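Long-range contact in pilin (Streptococcus pyogenes serotype M1, PDB 3GLD), which forms the shaft of the bacterial pilus as covalently linked, head-to-tail subunits, needed for adhesion to host cells, aggregation and biofilm formation: residues A[172-186]-A[239-253]. The protein carries 2 engineered substitutions. Sequence-based numbering, arbitrary orientation.
Sequences GGDRSKDFNFGLTLK and VDYVVTEDDYKSEKY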
ATOM      1  N   GLY A 172     -15.920  41.595 -15.214  1.00 25.70           N
ATOM      2  CA  GLY A 172     -16.267  41.023 -16.530  1.00 25.84           C
ATOM      3  C   GLY A 172     -16.271  39.502 -16.633  1.00 25.89           C
ATOM      4  O   GLY A 172     -16.588  38.933 -17.684  1.00 25.95           O
ATOM      5  N   GLY A 173     -15.906  38.839 -15.545  1.00 26.45           N
ATOM      6  CA  GLY A 173     -15.826  37.362 -15.525  1.00 26.21           C
ATOM      7  C   GLY A 173     -17.187  36.690 -15.572  1.00 26.18           C
ATOM      8  O   GLY A 173     -18.109  37.082 -14.828  1.00 25.68           O
ATOM      9  N   ASP A 174     -17.314  35.704 -16.461  1.00 26.19           N
ATOM     10  CA  ASP A 174     -18.549  34.931 -16.625  1.00 27.42           C
ATOM     11  C   ASP A 174     -18.567  33.749 -15.659  1.00 27.62           C
ATOM     12  O   ASP A 174     -17.853  32.760 -15.882  1.00 28.07           O
ATOM     13  CB  ASP A 174     -18.684  34.443 -18.081  1.00 27.74           C
ATOM     14  CG  ASP A 174     -20.007  33.735 -18.373  1.00 27.53           C
ATOM     15  OD1 ASP A 174     -20.864  33.534 -17.481  1.00 30.84           O
ATOM     16  OD2 ASP A 174     -20.190  33.358 -19.542  1.00 30.15           O
ATOM     17  N   ARG A 175     -19.380  33.862 -14.605  1.00 27.50           N
ATOM     18  CA  ARG A 175     -19.560  32.800 -13.606  1.00 27.70           C
ATOM     19  C   ARG A 175     -20.340  31.561 -14.107  1.00 28.48           C
ATOM     20  O   ARG A 175     -20.417  30.544 -13.399  1.00 28.74           O
ATOM     21  CB  ARG A 175     -20.190  33.356 -12.316  1.00 27.59           C
ATOM     22  CG  ARG A 175     -19.186  33.943 -11.299  1.00 25.50           C
ATOM     23  CD  ARG A 175     -18.440  35.190 -11.809  1.00 24.52           C
ATOM     24  NE  ARG A 175     -17.692  35.852 -10.730  1.00 23.32           N
ATOM     25  CZ  ARG A 175     -17.020  36.989 -10.869  1.00 25.43           C
ATOM     26  NH1 ARG A 175     -17.001  37.624 -12.039  1.00 22.76           N
ATOM     27  NH2 ARG A 175     -16.385  37.518  -9.828  1.00 23.58           N
ATOM     28  N   SER A 176     -20.881  31.625 -15.321  1.00 28.35           N
ATOM     29  CA  SER A 176     -21.592  30.481 -15.898  1.00 29.06           C
ATOM     30  C   SER A 176     -20.825  29.774 -17.040  1.00 28.57           C
ATOM     31  O   SER A 176     -21.265  28.741 -17.561  1.00 27.93           O
ATOM     32  CB  SER A 176     -23.016  30.878 -16.308  1.00 29.54           C
ATOM     33  OG  SER A 176     -22.991  31.824 -17.374  1.00 35.16           O
ATOM     34  N   LYS A 177     -19.651  30.300 -17.381  1.00 27.72           N
ATOM     35  CA  LYS A 177     -18.832  29.719 -18.420  1.00 27.85           C
ATOM     36  C   LYS A 177     -18.125  28.415 -17.985  1.00 28.19           C
ATOM     37  O   LYS A 177     -17.595  28.318 -16.867  1.00 27.70           O
ATOM     38  CB  LYS A 177     -17.808  30.747 -18.908  1.00 27.42           C
ATOM     39  CG  LYS A 177     -16.845  30.235 -19.985  1.00 27.01           C
ATOM     40  CD  LYS A 177     -15.774  31.275 -20.245  1.00 26.85           C
ATOM     41  CE  LYS A 177     -14.812  30.810 -21.307  1.00 28.49           C
ATOM     42  NZ  LYS A 177     -15.467  30.654 -22.659  1.00 26.98           N
ATOM     43  N   ASP A 178     -18.165  27.421 -18.872  1.00 28.06           N
ATOM     44  CA  ASP A 178     -17.377  26.204 -18.709  1.00 29.02           C
ATOM     45  C   ASP A 178     -15.956  26.344 -19.239  1.00 28.30           C
ATOM     46  O   ASP A 178     -15.747  26.639 -20.409  1.00 27.86           O
ATOM     47  CB  ASP A 178     -18.096  24.993 -19.290  1.00 29.78           C
ATOM     48  CG  ASP A 178     -18.937  24.293 -18.245  1.00 33.22           C
ATOM     49  OD1 ASP A 178     -18.367  23.663 -17.320  1.00 38.82           O
ATOM     50  OD2 ASP A 178     -20.166  24.410 -18.306  1.00 38.97           O
ATOM     51  N   PHE A 179     -14.972  26.169 -18.352  1.00 27.08           N
ATOM     52  CA  PHE A 179     -13.583  26.188 -18.772  1.00 26.39           C
ATOM     53  C   PHE A 179     -13.147  24.742 -18.971  1.00 27.35           C
ATOM     54  O   PHE A 179     -13.465  23.895 -18.136  1.00 27.20           O
ATOM     55  CB  PHE A 179     -12.724  26.882 -17.722  1.00 26.59           C
ATOM     56  CG  PHE A 179     -13.039  28.348 -17.546  1.00 25.34           C
ATOM     57  CD1 PHE A 179     -12.200  29.305 -18.090  1.00 22.85           C
ATOM     58  CD2 PHE A 179     -14.156  28.761 -16.808  1.00 24.52           C
ATOM     59  CE1 PHE A 179     -12.468  30.661 -17.940  1.00 25.19           C
ATOM     60  CE2 PHE A 179     -14.437  30.115 -16.667  1.00 27.35           C
ATOM     61  CZ  PHE A 179     -13.596  31.068 -17.234  1.00 23.94           C
ATOM     62  N   ASN A 180     -12.431  24.466 -20.068  1.00 27.70           N
ATOM     63  CA  ASN A 180     -11.946  23.122 -20.389  1.00 28.34           C
ATOM     64  C   ASN A 180     -10.634  22.774 -19.679  1.00 28.01           C
ATOM     65  O   ASN A 180      -9.732  23.603 -19.586  1.00 28.14           O
ATOM     66  CB  ASN A 180     -11.713  22.961 -21.886  1.00 28.37           C
ATOM     67  CG  ASN A 180     -12.998  22.890 -22.693  1.00 31.12           C
ATOM     68  OD1 ASN A 180     -14.056  22.492 -22.201  1.00 34.00           O
ATOM     69  ND2 ASN A 180     -12.901  23.274 -23.959  1.00 32.38           N
ATOM     70  N   PHE A 181     -10.513  21.525 -19.242  1.00 27.54           N
ATOM     71  CA  PHE A 181      -9.300  21.083 -18.551  1.00 26.80           C
ATOM     72  C   PHE A 181      -8.881  19.692 -19.041  1.00 26.53           C
ATOM     73  O   PHE A 181      -9.719  18.909 -19.505  1.00 26.02           O
ATOM     74  CB  PHE A 181      -9.554  20.988 -17.046  1.00 26.29           C
ATOM     75  CG  PHE A 181      -9.779  22.315 -16.342  1.00 25.87           C
ATOM     76  CD1 PHE A 181      -8.712  22.999 -15.758  1.00 26.54           C
ATOM     77  CD2 PHE A 181     -11.070  22.823 -16.171  1.00 24.09           C
ATOM     78  CE1 PHE A 181      -8.911  24.214 -15.081  1.00 27.27           C
ATOM     79  CE2 PHE A 181     -11.291  24.041 -15.498  1.00 23.90           C
ATOM     80  CZ  PHE A 181     -10.207  24.734 -14.940  1.00 25.08           C
ATOM     81  N   GLY A 182      -7.586  19.395 -18.913  1.00 26.17           N
ATOM     82  CA  GLY A 182      -7.058  18.042 -19.092  1.00 25.63           C
ATOM     83  C   GLY A 182      -6.242  17.635 -17.863  1.00 25.33           C
ATOM     84  O   GLY A 182      -5.538  18.466 -17.283  1.00 24.30           O
ATOM     85  N   LEU A 183      -6.385  16.376 -17.443  1.00 25.09           N
ATOM     86  CA  LEU A 183      -5.580  15.806 -16.370  1.00 25.17           C
ATOM     87  C   LEU A 183      -4.925  14.550 -16.928  1.00 25.58           C
ATOM     88  O   LEU A 183      -5.609  13.684 -17.485  1.00 25.80           O
ATOM     89  CB  LEU A 183      -6.437  15.430 -15.144  1.00 25.24           C
ATOM     90  CG  LEU A 183      -5.878  14.389 -14.140  1.00 25.39           C
ATOM     91  CD1 LEU A 183      -4.837  15.040 -13.221  1.00 24.06           C
ATOM     92  CD2 LEU A 183      -7.023  13.847 -13.314  1.00 24.86           C
ATOM     93  N   THR A 184      -3.611  14.461 -16.773  1.00 25.87           N
ATOM     94  CA  THR A 184      -2.871  13.246 -17.125  1.00 26.45           C
ATOM     95  C   THR A 184      -2.074  12.770 -15.921  1.00 26.41           C
ATOM     96  O   THR A 184      -1.253  13.505 -15.382  1.00 25.58           O
ATOM     97  CB  THR A 184      -1.928  13.486 -18.301  1.00 26.85           C
ATOM     98  OG1 THR A 184      -2.650  14.132 -19.348  1.00 27.91           O
ATOM     99  CG2 THR A 184      -1.342  12.163 -18.815  1.00 27.42           C
ATOM    100  N   LEU A 185      -2.380  11.551 -15.486  1.00 27.12           N
ATOM    101  CA  LEU A 185      -1.575  10.825 -14.518  1.00 27.70           C
ATOM    102  C   LEU A 185      -0.629   9.872 -15.278  1.00 28.27           C
ATOM    103  O   LEU A 185      -1.034   9.222 -16.248  1.00 28.06           O
ATOM    104  CB  LEU A 185      -2.493  10.046 -13.583  1.00 28.39           C
ATOM    105  CG  LEU A 185      -3.736  10.770 -13.043  1.00 28.76           C
ATOM    106  CD1 LEU A 185      -4.688   9.765 -12.472  1.00 32.12           C
ATOM    107  CD2 LEU A 185      -3.400  11.817 -12.013  1.00 28.90           C
ATOM    108  N   LYS A 186       0.631   9.809 -14.840  1.00 28.70           N
ATOM    109  CA  LYS A 186       1.673   9.056 -15.543  1.00 28.81           C
ATOM    110  C   LYS A 186       1.941   7.714 -14.873  1.00 28.46           C
ATOM    111  O   LYS A 186       2.023   7.625 -13.647  1.00 27.42           O
ATOM    112  CB  LYS A 186       2.975   9.852 -15.623  1.00 29.10           C
ATOM    113  CG  LYS A 186       2.922  11.091 -16.525  1.00 32.66           C
ATOM    114  CD  LYS A 186       2.106  12.216 -15.911  1.00 36.97           C
ATOM    115  CE  LYS A 186       1.745  13.267 -16.942  1.00 38.62           C
ATOM    116  NZ  LYS A 186       2.971  13.890 -17.531  1.00 40.95           N
ATOM    117  N   VAL A 239       2.850   9.310  -7.688  1.00 25.62           N
ATOM    118  CA  VAL A 239       2.416   9.389  -9.087  1.00 25.32           C
ATOM    119  C   VAL A 239       2.596  10.792  -9.640  1.00 26.03           C
ATOM    120  O   VAL A 239       2.142  11.780  -9.036  1.00 27.06           O
ATOM    121  CB  VAL A 239       0.955   8.908  -9.280  1.00 25.44           C
ATOM    122  CG1 VAL A 239       0.414   9.296 -10.681  1.00 23.90           C
ATOM    123  CG2 VAL A 239       0.859   7.384  -9.107  1.00 26.84           C
ATOM    124  N   ASP A 240       3.266  10.887 -10.781  1.00 25.88           N
ATOM    125  CA  ASP A 240       3.406  12.182 -11.460  1.00 26.48           C
ATOM    126  C   ASP A 240       2.129  12.563 -12.170  1.00 25.98           C
ATOM    127  O   ASP A 240       1.390  11.695 -12.649  1.00 25.98           O
ATOM    128  CB  ASP A 240       4.558  12.169 -12.463  1.00 26.63           C
ATOM    129  CG  ASP A 240       5.896  11.981 -11.798  1.00 27.61           C
ATOM    130  OD1 ASP A 240       5.942  11.890 -10.560  1.00 28.25           O
ATOM    131  OD2 ASP A 240       6.908  11.918 -12.510  1.00 32.00           O
ATOM    132  N   TYR A 241       1.867  13.864 -12.246  1.00 26.39           N
ATOM    133  CA  TYR A 241       0.700  14.335 -12.970  1.00 26.19           C
ATOM    134  C   TYR A 241       0.858  15.783 -13.436  1.00 26.82           C
ATOM    135  O   TYR A 241       1.690  16.528 -12.926  1.00 26.68           O
ATOM    136  CB  TYR A 241      -0.581  14.142 -12.135  1.00 25.46           C
ATOM    137  CG  TYR A 241      -0.642  14.994 -10.891  1.00 27.19           C
ATOM    138  CD1 TYR A 241      -1.152  16.295 -10.939  1.00 26.01           C
ATOM    139  CD2 TYR A 241      -0.183  14.502  -9.662  1.00 25.81           C
ATOM    140  CE1 TYR A 241      -1.193  17.090  -9.798  1.00 27.48           C
ATOM    141  CE2 TYR A 241      -0.216  15.274  -8.528  1.00 27.21           C
ATOM    142  CZ  TYR A 241      -0.729  16.573  -8.596  1.00 28.66           C
ATOM    143  OH  TYR A 241      -0.777  17.344  -7.465  1.00 27.01           O
ATOM    144  N   VAL A 242       0.044  16.146 -14.427  1.00 27.26           N
ATOM    145  CA  VAL A 242      -0.057  17.507 -14.924  1.00 27.83           C
ATOM    146  C   VAL A 242      -1.537  17.819 -15.063  1.00 27.63           C
ATOM    147  O   VAL A 242      -2.317  16.985 -15.559  1.00 27.13           O
ATOM    148  CB  VAL A 242       0.597  17.664 -16.323  1.00 28.11           C
ATOM    149  CG1 VAL A 242       0.628  19.147 -16.738  1.00 28.47           C
ATOM    150  CG2 VAL A 242       2.018  17.102 -16.348  1.00 28.95           C
ATOM    151  N   VAL A 243      -1.923  19.011 -14.609  1.00 28.18           N
ATOM    152  CA  VAL A 243      -3.252  19.553 -14.875  1.00 28.15           C
ATOM    153  C   VAL A 243      -3.127  20.816 -15.716  1.00 28.70           C
ATOM    154  O   VAL A 243      -2.357  21.715 -15.382  1.00 28.36           O
ATOM    155  CB  VAL A 243      -4.011  19.938 -13.589  1.00 28.25           C
ATOM    156  CG1 VAL A 243      -5.471  20.273 -13.918  1.00 27.46           C
ATOM    157  CG2 VAL A 243      -3.921  18.819 -12.535  1.00 27.67           C
ATOM    158  N   THR A 244      -3.890  20.892 -16.806  1.00 29.08           N
ATOM    159  CA  THR A 244      -3.864  22.083 -17.640  1.00 30.07           C
ATOM    160  C   THR A 244      -5.280  22.515 -18.017  1.00 29.93           C
ATOM    161  O   THR A 244      -6.136  21.686 -18.337  1.00 30.53           O
ATOM    162  CB  THR A 244      -3.098  21.849 -18.949  1.00 30.12           C
ATOM    163  OG1 THR A 244      -3.922  21.093 -19.832  1.00 33.41           O
ATOM    164  CG2 THR A 244      -1.810  21.113 -18.738  1.00 28.41           C
ATOM    165  N   GLU A 245      -5.512  23.817 -17.995  1.00 30.49           N
ATOM    166  CA  GLU A 245      -6.728  24.408 -18.551  1.00 30.18           C
ATOM    167  C   GLU A 245      -6.459  24.849 -19.998  1.00 30.79           C
ATOM    168  O   GLU A 245      -5.341  25.244 -20.309  1.00 30.81           O
ATOM    169  CB  GLU A 245      -7.085  25.615 -17.699  1.00 30.02           C
ATOM    170  CG  GLU A 245      -8.341  26.375 -18.099  1.00 28.86           C
ATOM    171  CD  GLU A 245      -8.573  27.600 -17.223  1.00 28.60           C
ATOM    172  OE1 GLU A 245      -8.750  27.466 -15.999  1.00 30.13           O
ATOM    173  OE2 GLU A 245      -8.596  28.714 -17.765  1.00 31.66           O
ATOM    174  N   ASP A 246      -7.470  24.810 -20.870  1.00 31.48           N
ATOM    175  CA  ASP A 246      -7.362  25.455 -22.200  1.00 32.18           C
ATOM    176  C   ASP A 246      -6.952  26.932 -22.074  1.00 32.42           C
ATOM    177  O   ASP A 246      -7.065  27.537 -21.015  1.00 32.05           O
ATOM    178  CB  ASP A 246      -8.692  25.383 -22.982  1.00 32.15           C
ATOM    179  CG  ASP A 246      -8.892  24.052 -23.684  1.00 33.45           C
ATOM    180  OD1 ASP A 246      -8.077  23.134 -23.454  1.00 32.44           O
ATOM    181  OD2 ASP A 246      -9.863  23.930 -24.460  1.00 32.51           O
ATOM    182  N   ASP A 247      -6.486  27.499 -23.176  1.00 32.83           N
ATOM    183  CA  ASP A 247      -6.054  28.884 -23.222  1.00 32.74           C
ATOM    184  C   ASP A 247      -7.265  29.766 -23.530  1.00 32.46           C
ATOM    185  O   ASP A 247      -7.977  29.556 -24.525  1.00 32.09           O
ATOM    186  CB  ASP A 247      -4.966  29.035 -24.287  1.00 33.45           C
ATOM    187  CG  ASP A 247      -4.292  30.397 -24.267  1.00 35.05           C
ATOM    188  OD1 ASP A 247      -4.859  31.364 -23.707  1.00 35.38           O
ATOM    189  OD2 ASP A 247      -3.184  30.496 -24.843  1.00 38.09           O
ATOM    190  N   TYR A 248      -7.507  30.742 -22.663  1.00 32.33           N
ATOM    191  CA  TYR A 248      -8.655  31.633 -22.840  1.00 32.40           C
ATOM    192  C   TYR A 248      -8.296  33.101 -23.019  1.00 32.89           C
ATOM    193  O   TYR A 248      -9.159  33.974 -22.847  1.00 32.43           O
ATOM    194  CB  TYR A 248      -9.670  31.449 -21.701  1.00 31.93           C
ATOM    195  CG  TYR A 248     -10.379  30.119 -21.780  1.00 31.52           C
ATOM    196  CD1 TYR A 248     -11.443  29.934 -22.658  1.00 30.06           C
ATOM    197  CD2 TYR A 248      -9.984  29.044 -20.984  1.00 30.64           C
ATOM    198  CE1 TYR A 248     -12.101  28.707 -22.757  1.00 29.91           C
ATOM    199  CE2 TYR A 248     -10.636  27.809 -21.070  1.00 29.89           C
ATOM    200  CZ  TYR A 248     -11.694  27.650 -21.951  1.00 29.90           C
ATOM    201  OH  TYR A 248     -12.365  26.454 -22.057  1.00 28.34           O
ATOM    202  N   LYS A 249      -7.041  33.369 -23.378  1.00 33.56           N
ATOM    203  CA  LYS A 249      -6.562  34.743 -23.590  1.00 35.00           C
ATOM    204  C   LYS A 249      -7.303  35.509 -24.713  1.00 35.24           C
ATOM    205  O   LYS A 249      -7.649  36.674 -24.539  1.00 34.97           O
ATOM    206  CB  LYS A 249      -5.050  34.770 -23.834  1.00 35.29           C
ATOM    207  CG  LYS A 249      -4.233  34.405 -22.607  1.00 36.66           C
ATOM    208  CD  LYS A 249      -2.810  34.969 -22.694  1.00 38.93           C
ATOM    209  CE  LYS A 249      -1.809  34.029 -22.021  1.00 39.88           C
ATOM    210  NZ  LYS A 249      -0.626  34.753 -21.477  1.00 40.13           N
ATOM    211  N   SER A 250      -7.567  34.838 -25.834  1.00 35.88           N
ATOM    212  CA  SER A 250      -8.403  35.415 -26.899  1.00 36.54           C
ATOM    213  C   SER A 250      -9.821  35.768 -26.437  1.00 36.52           C
ATOM    214  O   SER A 250     -10.494  36.581 -27.065  1.00 36.66           O
ATOM    215  CB  SER A 250      -8.436  34.509 -28.136  1.00 36.79           C
ATOM    216  OG  SER A 250      -8.888  33.199 -27.833  1.00 38.30           O
ATOM    217  N   GLU A 251     -10.268  35.171 -25.330  1.00 36.61           N
ATOM    218  CA  GLU A 251     -11.558  35.532 -24.740  1.00 36.29           C
ATOM    219  C   GLU A 251     -11.435  36.577 -23.614  1.00 35.52           C
ATOM    220  O   GLU A 251     -12.412  36.868 -22.908  1.00 35.05           O
ATOM    221  CB  GLU A 251     -12.344  34.280 -24.323  1.00 36.83           C
ATOM    222  CG  GLU A 251     -12.899  33.502 -25.528  1.00 39.14           C
ATOM    223  CD  GLU A 251     -13.287  32.067 -25.184  1.00 42.85           C
ATOM    224  OE1 GLU A 251     -14.265  31.882 -24.434  1.00 42.50           O
ATOM    225  OE2 GLU A 251     -12.624  31.120 -25.685  1.00 44.81           O
ATOM    226  N   LYS A 252     -10.238  37.159 -23.482  1.00 34.39           N
ATOM    227  CA  LYS A 252      -9.968  38.258 -22.536  1.00 34.00           C
ATOM    228  C   LYS A 252      -9.921  37.797 -21.065  1.00 33.37           C
ATOM    229  O   LYS A 252     -10.195  38.577 -20.141  1.00 32.73           O
ATOM    230  CB  LYS A 252     -10.958  39.428 -22.705  1.00 34.37           C
ATOM    231  CG  LYS A 252     -11.218  39.887 -24.171  1.00 36.08           C
ATOM    232  CD  LYS A 252     -10.090  40.767 -24.724  1.00 39.32           C
ATOM    233  CE  LYS A 252     -10.276  41.094 -26.218  1.00 39.68           C
ATOM    234  NZ  LYS A 252     -10.003  39.915 -27.101  1.00 40.73           N
ATOM    235  N   TYR A 253      -9.581  36.527 -20.859  1.00 32.38           N
ATOM    236  CA  TYR A 253      -9.282  36.019 -19.515  1.00 31.98           C
ATOM    237  C   TYR A 253      -7.791  35.920 -19.271  1.00 32.13           C
ATOM    238  O   TYR A 253      -7.033  35.523 -20.155  1.00 32.01           O
ATOM    239  CB  TYR A 253      -9.913  34.643 -19.296  1.00 31.37           C
ATOM    240  CG  TYR A 253     -11.394  34.704 -19.069  1.00 29.25           C
ATOM    241  CD1 TYR A 253     -11.914  34.867 -17.789  1.00 28.40           C
ATOM    242  CD2 TYR A 253     -12.278  34.610 -20.131  1.00 27.89           C
ATOM    243  CE1 TYR A 253     -13.291  34.937 -17.578  1.00 28.19           C
ATOM    244  CE2 TYR A 253     -13.648  34.677 -19.927  1.00 28.29           C
ATOM    245  CZ  TYR A 253     -14.142  34.844 -18.653  1.00 27.21           C
ATOM    246  OH  TYR A 253     -15.502  34.901 -18.458  1.00 28.73           O
TER
HETATM  247  O   HOH W   1      -2.676  16.941 -18.667  1.00 32.65           O
HETATM  248  O   HOH W   2       4.007   8.397 -12.133  1.00 22.56           O
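F179 drives its ring edge at two tyrosine faces, forming an aromatic cluster beyond the end of strand 240-245. Both pairs are T-shaped: CD1 stands over Y248 (centroids 5.1 Å apart, planes at 75°) and CZ over Y253 (centroids 5.3 Å apart). Each tyrosine hydroxyl in turn accepts a backbone N-H near its ring plane: Y248 OH from N180 N and Y253 OH from D174 N, each at 2.8 Å. K177, its CG anti to the backbone N (chi1 178°), runs past both tyrosines, CD by Y253 and CE by Y248, to a salt bridge with E251 OE1. N180 ND2 donates to D246 OD2 (3.1 Å) from above the carboxylate plane.

Further along, strands 179-185 and 240-245 pair antiparallel; G182 with T244 and T184 with V242 are hydrogen-bonded pairs, and K186 N adds a bond to D240 O. One water joins T184 OG1 to V242 O. On the face carrying F181 and E245, L183 CD1 meets V243 CG2 (3.9 Å) and L185 CD2 meets Y241 CB.

E245 lays CG over the face of F181, 4.1 Å from its centroid, while OE1 accepts the amide N-H of the K166-N290 isopeptide bond. F179 packs against N290 of that cross-link. F181 and F179 thus flank the glutamate that autocatalyses its formation, and strand pairing sets E245 on F181's face, consistent with a carboxylate held against the cross-link.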